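Local coordinates for ErfK/YbiS/YcfS/YnhG family protein (Xylanimonas cellulosilytica, PDB 4LPQ), which probably acts as a peptidoglycan L,D-transpeptidase in cell wall biogenesis, here as a putative peptidoglycan-binding domain joined to the YkuD-type catalytic domain, at residues Q46-L58 against G62-Y76. Residues are numbered along the deposited sequence; the frame is centred on the assembly and turned at random.
Sequences QQAVWAFQKAAGL and GVVGPQTQAALDAGY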
loop_
_atom_site.group_PDB
_atom_site.type_symbol
_atom_site.label_atom_id
_atom_site.label_comp_id
_atom_site.label_asym_id
_atom_site.label_seq_id
_atom_site.Cartn_x
_atom_site.Cartn_y
_atom_site.Cartn_z
ATOM N N GLN A 46 -8.339 4.471 -6.675
ATOM C CA GLN A 46 -7.372 5.460 -6.232
ATOM C C GLN A 46 -6.205 4.835 -5.546
ATOM O O GLN A 46 -5.042 5.240 -5.764
ATOM C CB GLN A 46 -8.074 6.498 -5.332
ATOM C CG GLN A 46 -7.188 7.628 -4.883
ATOM C CD GLN A 46 -6.955 8.496 -6.031
ATOM O OE1 GLN A 46 -7.593 9.482 -6.190
ATOM N NE2 GLN A 46 -5.978 8.137 -6.847
ATOM N N GLN A 47 -6.446 3.898 -4.652
ATOM C CA GLN A 47 -5.362 3.231 -3.949
ATOM C C GLN A 47 -4.387 2.571 -4.943
ATOM O O GLN A 47 -3.185 2.665 -4.791
ATOM C CB GLN A 47 -5.888 2.193 -2.956
ATOM C CG GLN A 47 -6.641 2.786 -1.768
ATOM C CD GLN A 47 -5.689 3.518 -0.853
ATOM O OE1 GLN A 47 -5.867 4.811 -0.638
ATOM N NE2 GLN A 47 -4.778 2.856 -0.327
ATOM N N ALA A 48 -4.965 1.928 -5.952
ATOM C CA ALA A 48 -4.109 1.238 -6.933
ATOM C C ALA A 48 -3.310 2.186 -7.797
ATOM O O ALA A 48 -2.147 1.966 -8.108
ATOM C CB ALA A 48 -4.942 0.322 -7.815
ATOM N N VAL A 49 -3.968 3.301 -8.241
ATOM C CA VAL A 49 -3.225 4.320 -8.994
ATOM C C VAL A 49 -2.092 4.947 -8.223
ATOM O O VAL A 49 -1.010 5.156 -8.735
ATOM C CB VAL A 49 -4.174 5.384 -9.610
ATOM C CG1 VAL A 49 -3.428 6.504 -10.315
ATOM C CG2 VAL A 49 -5.144 4.728 -10.602
ATOM N N TRP A 50 -2.375 5.290 -6.969
ATOM C CA TRP A 50 -1.333 5.839 -6.102
ATOM C C TRP A 50 -0.204 4.849 -5.946
ATOM O O TRP A 50 0.952 5.199 -6.014
ATOM C CB TRP A 50 -1.904 6.216 -4.781
ATOM C CG TRP A 50 -2.713 7.504 -4.761
ATOM C CD1 TRP A 50 -2.718 8.507 -5.677
ATOM C CD2 TRP A 50 -3.610 7.928 -3.735
ATOM N NE1 TRP A 50 -3.524 9.548 -5.275
ATOM C CE2 TRP A 50 -4.106 9.239 -4.080
ATOM C CE3 TRP A 50 -4.025 7.369 -2.554
ATOM C CZ2 TRP A 50 -5.017 9.911 -3.298
ATOM C CZ3 TRP A 50 -4.915 8.035 -1.751
ATOM C CH2 TRP A 50 -5.396 9.292 -2.116
ATOM N N ALA A 51 -0.530 3.544 -5.751
ATOM C CA ALA A 51 0.535 2.536 -5.657
ATOM C C ALA A 51 1.371 2.509 -6.895
ATOM O O ALA A 51 2.579 2.357 -6.854
ATOM C CB ALA A 51 -0.065 1.210 -5.411
ATOM N N PHE A 52 0.720 2.620 -8.057
ATOM C CA PHE A 52 1.428 2.597 -9.316
ATOM C C PHE A 52 2.355 3.770 -9.497
ATOM O O PHE A 52 3.510 3.659 -9.858
ATOM C CB PHE A 52 0.441 2.516 -10.472
ATOM C CG PHE A 52 1.166 2.386 -11.794
ATOM C CD1 PHE A 52 1.688 1.179 -12.184
ATOM C CD2 PHE A 52 1.428 3.473 -12.566
ATOM C CE1 PHE A 52 2.502 1.076 -13.268
ATOM C CE2 PHE A 52 2.224 3.368 -13.718
ATOM C CZ PHE A 52 2.805 2.154 -14.062
ATOM N N GLN A 53 1.807 4.970 -9.270
ATOM C CA GLN A 53 2.609 6.200 -9.381
ATOM C C GLN A 53 3.765 6.153 -8.404
ATOM O O GLN A 53 4.885 6.527 -8.764
ATOM C CB GLN A 53 1.781 7.477 -9.237
ATOM C CG GLN A 53 0.768 7.676 -10.338
ATOM C CD GLN A 53 -0.080 8.857 -10.173
ATOM O OE1 GLN A 53 -0.568 9.176 -9.097
ATOM N NE2 GLN A 53 -0.288 9.523 -11.311
ATOM N N LYS A 54 3.505 5.767 -7.156
ATOM C CA LYS A 54 4.609 5.568 -6.214
ATOM C C LYS A 54 5.689 4.606 -6.703
ATOM O O LYS A 54 6.864 4.904 -6.660
ATOM C CB LYS A 54 4.038 5.039 -4.890
ATOM C CG LYS A 54 3.253 6.081 -4.081
ATOM C CD LYS A 54 2.542 5.469 -2.907
ATOM C CE LYS A 54 2.095 6.449 -1.881
ATOM N NZ LYS A 54 1.585 5.713 -0.659
ATOM N N ALA A 55 5.259 3.448 -7.183
ATOM C CA ALA A 55 6.188 2.441 -7.585
ATOM C C ALA A 55 7.097 2.978 -8.717
ATOM O O ALA A 55 8.285 2.760 -8.775
ATOM C CB ALA A 55 5.453 1.211 -8.015
ATOM N N ALA A 56 6.458 3.648 -9.695
ATOM C CA ALA A 56 7.099 4.119 -10.900
ATOM C C ALA A 56 7.887 5.413 -10.646
ATOM O O ALA A 56 8.517 5.916 -11.601
ATOM C CB ALA A 56 6.081 4.277 -12.018
ATOM N N GLY A 57 7.808 6.003 -9.483
ATOM C CA GLY A 57 8.517 7.231 -9.190
ATOM C C GLY A 57 7.895 8.510 -9.750
ATOM O O GLY A 57 8.637 9.471 -9.975
ATOM N N LEU A 58 6.584 8.458 -10.000
ATOM C CA LEU A 58 5.880 9.563 -10.619
ATOM C C LEU A 58 5.180 10.411 -9.610
ATOM O O LEU A 58 4.912 9.991 -8.477
ATOM C CB LEU A 58 4.846 8.967 -11.575
ATOM C CG LEU A 58 5.449 8.043 -12.604
ATOM C CD1 LEU A 58 4.380 7.492 -13.417
ATOM C CD2 LEU A 58 6.533 8.756 -13.437
ATOM N N GLY A 62 -2.791 10.873 -8.698
ATOM C CA GLY A 62 -3.971 10.156 -9.118
ATOM C C GLY A 62 -4.471 10.426 -10.508
ATOM O O GLY A 62 -5.464 9.827 -10.876
ATOM N N VAL A 63 -3.787 11.253 -11.273
ATOM C CA VAL A 63 -4.254 11.612 -12.612
ATOM C C VAL A 63 -3.388 10.832 -13.613
ATOM O O VAL A 63 -2.140 11.016 -13.614
ATOM C CB VAL A 63 -4.197 13.078 -12.854
ATOM C CG1 VAL A 63 -4.637 13.447 -14.278
ATOM C CG2 VAL A 63 -5.040 13.862 -11.867
ATOM N N VAL A 64 -3.997 10.002 -14.423
ATOM C CA VAL A 64 -3.256 9.185 -15.376
ATOM C C VAL A 64 -3.067 9.961 -16.680
ATOM O O VAL A 64 -3.860 9.847 -17.608
ATOM C CB VAL A 64 -3.945 7.814 -15.580
ATOM C CG1 VAL A 64 -3.152 6.968 -16.547
ATOM C CG2 VAL A 64 -4.121 7.128 -14.238
ATOM N N GLY A 65 -2.091 10.843 -16.641
ATOM C CA GLY A 65 -1.728 11.622 -17.808
ATOM C C GLY A 65 -0.688 10.921 -18.644
ATOM O O GLY A 65 -0.399 9.736 -18.503
ATOM N N PRO A 66 -0.081 11.695 -19.553
ATOM C CA PRO A 66 0.844 11.078 -20.540
ATOM C C PRO A 66 1.992 10.266 -19.899
ATOM O O PRO A 66 2.320 9.139 -20.335
ATOM C CB PRO A 66 1.371 12.302 -21.312
ATOM C CG PRO A 66 0.167 13.230 -21.337
ATOM C CD PRO A 66 -0.429 13.069 -19.959
ATOM N N GLN A 67 2.636 10.816 -18.851
ATOM C CA GLN A 67 3.753 10.126 -18.241
ATOM C C GLN A 67 3.347 8.852 -17.524
ATOM O O GLN A 67 4.052 7.826 -17.612
ATOM C CB GLN A 67 4.489 11.080 -17.349
ATOM C CG GLN A 67 5.819 10.554 -16.816
ATOM C CD GLN A 67 6.538 11.481 -15.889
ATOM O OE1 GLN A 67 5.950 12.288 -15.222
ATOM N NE2 GLN A 67 7.829 11.296 -15.815
ATOM N N THR A 68 2.251 8.927 -16.766
ATOM C CA THR A 68 1.745 7.725 -16.113
ATOM C C THR A 68 1.339 6.658 -17.098
ATOM O O THR A 68 1.659 5.476 -16.933
ATOM C CB THR A 68 0.637 8.079 -15.077
ATOM O OG1 THR A 68 1.130 8.950 -14.089
ATOM C CG2 THR A 68 0.123 6.831 -14.403
ATOM N N GLN A 69 0.698 7.065 -18.181
ATOM C CA GLN A 69 0.306 6.131 -19.216
ATOM C C GLN A 69 1.531 5.456 -19.822
ATOM O O GLN A 69 1.496 4.273 -20.090
ATOM C CB GLN A 69 -0.510 6.857 -20.300
ATOM C CG GLN A 69 -0.958 5.960 -21.395
ATOM C CD GLN A 69 -2.018 5.021 -20.903
ATOM O OE1 GLN A 69 -2.944 5.408 -20.205
ATOM N NE2 GLN A 69 -1.891 3.772 -21.301
ATOM N N ALA A 70 2.605 6.213 -20.040
ATOM C CA ALA A 70 3.797 5.615 -20.557
ATOM C C ALA A 70 4.342 4.517 -19.663
ATOM O O ALA A 70 4.779 3.460 -20.123
ATOM C CB ALA A 70 4.862 6.675 -20.855
ATOM N N ALA A 71 4.307 4.781 -18.347
ATOM C CA ALA A 71 4.799 3.788 -17.400
ATOM C C ALA A 71 3.866 2.557 -17.379
ATOM O O ALA A 71 4.330 1.410 -17.231
ATOM C CB ALA A 71 4.969 4.453 -16.051
ATOM N N LEU A 72 2.566 2.782 -17.475
ATOM C CA LEU A 72 1.617 1.686 -17.547
ATOM C C LEU A 72 1.919 0.803 -18.748
ATOM O O LEU A 72 1.923 -0.421 -18.681
ATOM C CB LEU A 72 0.198 2.217 -17.560
ATOM C CG LEU A 72 -0.347 2.665 -16.254
ATOM C CD1 LEU A 72 -1.538 3.509 -16.466
ATOM C CD2 LEU A 72 -0.645 1.491 -15.312
ATOM N N ASP A 73 2.123 1.463 -19.893
ATOM C CA ASP A 73 2.404 0.729 -21.133
ATOM C C ASP A 73 3.732 -0.033 -21.018
ATOM O O ASP A 73 3.850 -1.151 -21.602
ATOM C CB ASP A 73 2.448 1.651 -22.308
ATOM C CG ASP A 73 1.010 2.145 -22.722
ATOM O OD1 ASP A 73 0.006 1.610 -22.330
ATOM O OD2 ASP A 73 0.923 3.020 -23.562
ATOM N N ALA A 74 4.721 0.555 -20.316
ATOM C CA ALA A 74 5.982 -0.122 -20.110
ATOM C C ALA A 74 5.821 -1.320 -19.107
ATOM O O ALA A 74 6.699 -2.179 -19.015
ATOM C CB ALA A 74 7.046 0.821 -19.567
ATOM N N GLY A 75 4.710 -1.395 -18.415
ATOM C CA GLY A 75 4.463 -2.494 -17.517
ATOM C C GLY A 75 5.277 -2.395 -16.246
ATOM O O GLY A 75 5.677 -3.380 -15.659
ATOM N N TYR A 76 5.522 -1.195 -15.722
ATOM C CA TYR A 76 6.402 -0.990 -14.600
ATOM C C TYR A 76 5.927 -1.793 -13.381
ATOM O O TYR A 76 4.804 -1.685 -12.938
ATOM C CB TYR A 76 6.532 0.455 -14.150
ATOM C CG TYR A 76 7.556 0.609 -13.029
ATOM C CD1 TYR A 76 8.913 0.622 -13.298
ATOM C CD2 TYR A 76 7.179 0.472 -11.728
ATOM C CE1 TYR A 76 9.852 0.565 -12.269
ATOM C CE2 TYR A 76 8.071 0.421 -10.693
ATOM C CZ TYR A 76 9.382 0.424 -10.962
ATOM O OH TYR A 76 10.299 0.403 -9.934
HETATM O O HOH W 1 -7.427 10.733 -8.994
#
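Phe52 lies with one ring face against Leu72, whose CD2 sits 3.6 Å from the ring centroid and almost on the ring normal, a CH-pi contact. This packing joins helices 43-56 and 66-74 of the small three-helix bundle that forms the putative peptidoglycan-binding domain, away from the predicted catalytic residues; the axes of 46-56 and 66-74 pass each other nearly at right angles (83°). With CG anti to the backbone N (chi1 -176°), the Phe52 ring reaches across to helix 66-74, its CZ 3.7 Å from Ala71 CB. Leu27 of helix 18-30 also touches this ring, and Tyr32 meets it edge-to-face, so helix 18-30 and the loop after it share the same core.

Beyond Gly75, which closes helix 66-74 with a Schellman motif, the chain brings Tyr76 back over the C-terminal end of helix 43-56. One face of its ring takes Ala56 CA, offset toward the rim, while CE2 lies 3.8 Å from Ala55 CB. In the interhelical loop, Leu58 sends one methyl to each of two neighbouring residues of helix 66-74, CD1 resting 3.6 Å from Thr68 OG1 and CD2 against the Gln67 amide.

Gln53 ties the loop to both helices. Its extended chain carries the amide to Gly62 N, which donates to OE1 (2.8 Å), and NE2 also bonds Asp61 in the loop. On the same amide, NE2 donates to Thr68 OG1 at 3.2 Å along a nearly straight path (169°), with the hydroxyl oxygen almost in the amide plane. A water donates to both Gln46 OE1 and Gly62 O, 2.9 Å from the latter.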